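PDB 1XP4: D-alanyl-D-alanine carboxypeptidase from Streptococcus pneumoniae R6, which probably removes the C-terminal D-alanine from peptidoglycan precursor peptides as a serine-type D-alanyl-D-alanine carboxypeptidase, thereby influencing cell-wall cross-linking. Local coordinates for residues T43-V48 against G222-T227; S205-L210 against E233-T238. All coordinates share one frame; numbering follows the deposited sequence.

Contact 1 of 2, residues T43-V48 against G222-T227. With SO4 (sulfate ion), chain E.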
loop_
_atom_site.group_PDB
_atom_site.type_symbol
_atom_site.label_atom_id
_atom_site.label_comp_id
_atom_site.label_asym_id
_atom_site.label_seq_id
_atom_site.Cartn_x
_atom_site.Cartn_y
_atom_site.Cartn_z
ATOM N N THR A 43 5.888 -9.324 -3.416
ATOM C CA THR A 43 5.172 -9.505 -4.670
ATOM C C THR A 43 3.685 -9.795 -4.464
ATOM O O THR A 43 2.830 -9.326 -5.222
ATOM C CB THR A 43 5.797 -10.677 -5.479
ATOM O OG1 THR A 43 7.142 -10.342 -5.852
ATOM C CG2 THR A 43 4.978 -10.969 -6.729
ATOM N N LYS A 44 3.382 -10.570 -3.432
ATOM C CA LYS A 44 2.011 -10.948 -3.133
ATOM C C LYS A 44 1.034 -9.781 -2.938
ATOM O O LYS A 44 -0.174 -9.993 -2.852
ATOM C CB LYS A 44 2.001 -11.864 -1.912
ATOM C CG LYS A 44 2.786 -13.154 -2.120
ATOM C CD LYS A 44 2.705 -14.063 -0.903
ATOM C CE LYS A 44 3.333 -15.433 -1.163
ATOM N NZ LYS A 44 4.815 -15.379 -1.299
ATOM N N LEU A 45 1.539 -8.555 -2.872
ATOM C CA LEU A 45 0.655 -7.415 -2.707
ATOM C C LEU A 45 -0.021 -7.140 -4.037
ATOM O O LEU A 45 -1.232 -6.887 -4.107
ATOM C CB LEU A 45 1.433 -6.180 -2.263
ATOM C CG LEU A 45 2.070 -6.236 -0.873
ATOM C CD1 LEU A 45 2.741 -4.903 -0.580
ATOM C CD2 LEU A 45 1.006 -6.552 0.181
ATOM N N ILE A 46 0.764 -7.184 -5.105
ATOM C CA ILE A 46 0.195 -6.947 -6.416
ATOM C C ILE A 46 -0.829 -8.057 -6.631
ATOM O O ILE A 46 -1.942 -7.810 -7.088
ATOM C CB ILE A 46 1.270 -7.007 -7.511
ATOM C CG1 ILE A 46 2.487 -6.170 -7.098
ATOM C CG2 ILE A 46 0.698 -6.462 -8.813
ATOM C CD1 ILE A 46 3.702 -6.372 -7.982
ATOM N N THR A 47 -0.451 -9.279 -6.264
ATOM C CA THR A 47 -1.324 -10.448 -6.399
ATOM C C THR A 47 -2.657 -10.239 -5.699
ATOM O O THR A 47 -3.728 -10.391 -6.291
ATOM C CB THR A 47 -0.668 -11.707 -5.795
ATOM O OG1 THR A 47 0.510 -12.043 -6.544
ATOM C CG2 THR A 47 -1.639 -12.876 -5.821
ATOM N N VAL A 48 -2.569 -9.888 -4.425
ATOM C CA VAL A 48 -3.733 -9.657 -3.588
ATOM C C VAL A 48 -4.641 -8.533 -4.102
ATOM O O VAL A 48 -5.847 -8.532 -3.826
ATOM C CB VAL A 48 -3.263 -9.381 -2.134
ATOM C CG1 VAL A 48 -4.289 -8.571 -1.378
ATOM C CG2 VAL A 48 -3.015 -10.708 -1.419
ATOM N N GLY A 222 0.551 -3.679 9.206
ATOM C CA GLY A 222 0.899 -4.229 7.882
ATOM C C GLY A 222 2.405 -4.139 7.630
ATOM O O GLY A 222 3.144 -3.617 8.437
ATOM N N LEU A 223 2.871 -4.638 6.455
ATOM C CA LEU A 223 1.981 -4.968 5.345
ATOM C C LEU A 223 2.340 -6.299 4.682
ATOM O O LEU A 223 1.481 -7.076 4.304
ATOM C CB LEU A 223 2.123 -3.855 4.304
ATOM C CG LEU A 223 1.005 -3.880 3.255
ATOM C CD1 LEU A 223 -0.375 -3.632 3.870
ATOM C CD2 LEU A 223 1.186 -2.813 2.174
ATOM N N LYS A 224 3.662 -6.508 4.496
ATOM C CA LYS A 224 4.147 -7.742 3.859
ATOM C C LYS A 224 5.675 -7.894 3.924
ATOM O O LYS A 224 6.422 -7.044 3.482
ATOM C CB LYS A 224 3.736 -7.778 2.387
ATOM C CG LYS A 224 3.894 -9.184 1.802
ATOM C CD LYS A 224 2.940 -10.195 2.421
ATOM C CE LYS A 224 3.404 -11.639 2.196
ATOM N NZ LYS A 224 4.760 -11.766 2.715
ATOM N N THR A 225 6.143 -9.013 4.507
ATOM C CA THR A 225 7.582 -9.250 4.497
ATOM C C THR A 225 8.040 -9.931 3.212
ATOM O O THR A 225 7.260 -10.287 2.350
ATOM C CB THR A 225 8.009 -10.100 5.692
ATOM O OG1 THR A 225 7.160 -11.235 5.859
ATOM C CG2 THR A 225 8.018 -9.262 6.962
ATOM N N GLY A 226 9.350 -9.974 3.031
ATOM C CA GLY A 226 9.892 -10.651 1.869
ATOM C C GLY A 226 11.359 -10.950 2.060
ATOM O O GLY A 226 12.132 -10.075 2.457
ATOM N N THR A 227 11.745 -12.192 1.796
ATOM C CA THR A 227 13.141 -12.592 1.924
ATOM C C THR A 227 13.540 -13.547 0.819
ATOM O O THR A 227 12.850 -14.518 0.523
ATOM C CB THR A 227 13.425 -13.248 3.271
ATOM O OG1 THR A 227 12.852 -12.452 4.316
ATOM C CG2 THR A 227 14.927 -13.342 3.491
HETATM S S SO4 E . 8.838 -14.301 4.090
HETATM O O1 SO4 E . 8.687 -15.407 5.061
HETATM O O2 SO4 E . 7.594 -13.513 4.044
HETATM O O3 SO4 E . 9.954 -13.421 4.491
HETATM O O4 SO4 E . 9.097 -14.878 2.756
#
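The active-site wall of the penicillin-binding protein and beta-lactamase fold is built here, where Lys-44 of the SxxK motif and Lys-224 of the K(T/S)G motif meet through their methylenes. Helix 44-48 runs at 133° to strand 222-227, with 9.9 Å between the segment axes, and no hydrogen bond links the two. Most of the touching is aliphatic. Leu-45 reaches the strand with both branches: CD2 packs 3.7 Å from Lys-224 CB, the two side chains running past each other in opposite directions, while CD1 lies 3.8 Å from Leu-223 CD2. Helix 170-183 also touches both leucines. Further along, Lys-44 CD approaches Lys-224 CE at 4.0 Å; the two chains pass at a slant, and their NZ atoms end 5.4 Å apart. Lys-44 NZ is hydrogen-bonded to Asn-106 OD1, Thr-145 O and the predicted nucleophile Ser-41, whereas a bond from each lysine to Ser-104 is weak. A classic beta bulge places Leu-223 and Lys-224 together opposite Val-236 of the neighbouring strand. The Lys-224 chain, bent at chi2 (66°) and chi4 (56°), folds back to bond Thr-225 O at 2.9 Å from above the carbonyl plane. A sulfate, probably from the crystallisation liquor, sits beside the motif; its O2 is 2.9 Å from Thr-225 OG1 and 3.6 Å from Lys-224 NZ.

Contact 2 of 2, residues S205-L210 against E233-T238; sequences STNYML and ESFVGT
Asn-207, in the irregular loop 205-210, and Phe-235, on strand 234-241, are the closest backbone pair, with CA atoms 8.4 Å apart, a gap spanned by side chains without any hydrogen bond across it. The Asn-207 amide meets the rim of the Phe-235 ring: ND2 lies near the ring plane, 3.4 Å from CZ, and the amide and ring planes stand 77° apart. Phe-235 gets there with its CG anti to the backbone N (chi1 172°), a torsion that extends the ring to the amide of Asn-207. Two consecutive turns shape that loop. Ser-205 OG accepts the N-H of Asn-207 in an ST turn, and Asn-207 OD1 accepts that of Met-209 in an Asx turn with an N-to-OD1 distance of 3.0 Å; the second bond anchors the amide whose nitrogen sits at the phenylalanine edge. Met-209, a selenomethionine, adds a Met-aromatic contact, SE standing 4.9 Å from the ring centroid and 60° off its normal, an oblique approach whose nearest ring atom is CE2 at 3.8 Å. One ring face has Gly-237 N over its rim. Phe-264 of helix 262-277 meets the Phe-235 ring edge-to-face and also touches Met-209.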
loop_
_atom_site.group_PDB
_atom_site.type_symbol
_atom_site.label_atom_id
_atom_site.label_comp_id
_atom_site.label_asym_id
_atom_site.label_seq_id
_atom_site.Cartn_x
_atom_site.Cartn_y
_atom_site.Cartn_z
ATOM N N SER A 205 1.787 -14.948 11.751
ATOM C CA SER A 205 2.212 -13.853 10.897
ATOM C C SER A 205 3.733 -13.767 10.880
ATOM O O SER A 205 4.396 -14.191 11.821
ATOM C CB SER A 205 1.627 -12.536 11.408
ATOM O OG SER A 205 2.023 -11.446 10.593
ATOM N N THR A 206 4.278 -13.224 9.798
ATOM C CA THR A 206 5.718 -13.072 9.656
ATOM C C THR A 206 6.067 -11.646 10.043
ATOM O O THR A 206 7.240 -11.265 10.083
ATOM C CB THR A 206 6.172 -13.286 8.203
ATOM O OG1 THR A 206 5.467 -12.373 7.352
ATOM C CG2 THR A 206 5.907 -14.707 7.757
ATOM N N ASN A 207 5.033 -10.857 10.315
ATOM C CA ASN A 207 5.205 -9.464 10.694
ATOM C C ASN A 207 5.380 -9.400 12.203
ATOM O O ASN A 207 4.413 -9.518 12.953
ATOM C CB ASN A 207 3.976 -8.658 10.280
ATOM C CG ASN A 207 4.173 -7.167 10.450
ATOM O OD1 ASN A 207 4.938 -6.724 11.305
ATOM N ND2 ASN A 207 3.469 -6.381 9.644
ATOM N N TYR A 208 6.613 -9.202 12.647
ATOM C CA TYR A 208 6.898 -9.138 14.070
ATOM C C TYR A 208 6.746 -7.787 14.757
ATOM O O TYR A 208 7.233 -7.593 15.866
ATOM C CB TYR A 208 8.285 -9.712 14.320
ATOM C CG TYR A 208 8.287 -11.196 14.092
ATOM C CD1 TYR A 208 7.381 -12.009 14.764
ATOM C CD2 TYR A 208 9.177 -11.795 13.211
ATOM C CE1 TYR A 208 7.361 -13.376 14.572
ATOM C CE2 TYR A 208 9.164 -13.170 13.012
ATOM C CZ TYR A 208 8.251 -13.950 13.703
ATOM O OH TYR A 208 8.237 -15.317 13.554
HETATM N N MSE A 209 6.061 -6.855 14.107
HETATM C CA MSE A 209 5.832 -5.548 14.706
HETATM C C MSE A 209 4.373 -5.439 15.145
HETATM O O MSE A 209 3.915 -4.381 15.580
HETATM C CB MSE A 209 6.175 -4.436 13.716
HETATM C CG MSE A 209 7.661 -4.299 13.473
HETATM SE SE MSE A 209 8.077 -3.001 12.126
HETATM C CE MSE A 209 8.339 -1.476 13.269
ATOM N N LEU A 210 3.654 -6.553 15.033
ATOM C CA LEU A 210 2.253 -6.608 15.416
ATOM C C LEU A 210 2.065 -6.878 16.918
ATOM O O LEU A 210 3.022 -7.168 17.654
ATOM C CB LEU A 210 1.530 -7.686 14.596
ATOM C CG LEU A 210 1.448 -7.489 13.076
ATOM C CD1 LEU A 210 0.803 -8.702 12.404
ATOM C CD2 LEU A 210 0.642 -6.228 12.772
ATOM N N GLU A 233 16.657 -9.113 3.466
ATOM C CA GLU A 233 15.604 -8.983 4.467
ATOM C C GLU A 233 14.793 -7.733 4.141
ATOM O O GLU A 233 15.234 -6.607 4.364
ATOM C CB GLU A 233 16.229 -8.918 5.864
ATOM C CG GLU A 233 16.810 -10.266 6.294
ATOM C CD GLU A 233 17.834 -10.163 7.410
ATOM O OE1 GLU A 233 17.526 -9.565 8.466
ATOM O OE2 GLU A 233 18.955 -10.690 7.229
ATOM N N SER A 234 13.600 -7.951 3.596
ATOM C CA SER A 234 12.732 -6.856 3.182
ATOM C C SER A 234 11.367 -6.867 3.852
ATOM O O SER A 234 10.836 -7.921 4.213
ATOM C CB SER A 234 12.562 -6.893 1.663
ATOM O OG SER A 234 13.825 -6.831 1.028
ATOM N N PHE A 235 10.797 -5.674 3.988
ATOM C CA PHE A 235 9.506 -5.521 4.626
ATOM C C PHE A 235 8.772 -4.232 4.272
ATOM O O PHE A 235 9.336 -3.138 4.330
ATOM C CB PHE A 235 9.694 -5.599 6.141
ATOM C CG PHE A 235 8.463 -5.271 6.926
ATOM C CD1 PHE A 235 7.328 -6.070 6.828
ATOM C CD2 PHE A 235 8.446 -4.171 7.774
ATOM C CE1 PHE A 235 6.188 -5.777 7.569
ATOM C CE2 PHE A 235 7.318 -3.866 8.520
ATOM C CZ PHE A 235 6.180 -4.672 8.419
ATOM N N VAL A 236 7.507 -4.374 3.896
ATOM C CA VAL A 236 6.686 -3.219 3.593
ATOM C C VAL A 236 5.817 -3.111 4.829
ATOM O O VAL A 236 5.113 -4.063 5.174
ATOM C CB VAL A 236 5.765 -3.431 2.361
ATOM C CG1 VAL A 236 4.940 -2.176 2.125
ATOM C CG2 VAL A 236 6.585 -3.742 1.122
ATOM N N GLY A 237 5.884 -1.972 5.509
ATOM C CA GLY A 237 5.079 -1.794 6.699
ATOM C C GLY A 237 4.240 -0.536 6.656
ATOM O O GLY A 237 4.656 0.474 6.098
ATOM N N THR A 238 3.039 -0.599 7.220
ATOM C CA THR A 238 2.175 0.575 7.273
ATOM C C THR A 238 1.826 0.781 8.744
ATOM O O THR A 238 1.735 -0.178 9.512
ATOM C CB THR A 238 0.881 0.396 6.441
ATOM O OG1 THR A 238 0.129 1.618 6.469
ATOM C CG2 THR A 238 0.024 -0.728 7.004
#

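Overall arrangement
The two contacts have centres about 10 Å apart and interlock along the chain, in the order 43-48, 205-210, 222-227, 233-238. They share one five-stranded antiparallel sheet, in which strand 220-228 is outermost and strand 234-241 lies next to it. Contact 1 sets the helix that carries the predicted SxxK lysine against the outer strand; contact 2 packs loop 205-210 against strand 234-241, its neighbour in the sheet. Direct bridges join them: Leu-223 N with Val-236 O and Thr-225 OG1 with Thr-206 OG1 are both probable hydrogen bonds, while Thr-225 CG2 packs on Phe-235 CD1. Contact 2 thus forms a second shell beside the Lys-224 motif: the side chain of Phe-235 lies about 6 Å from that of Lys-224.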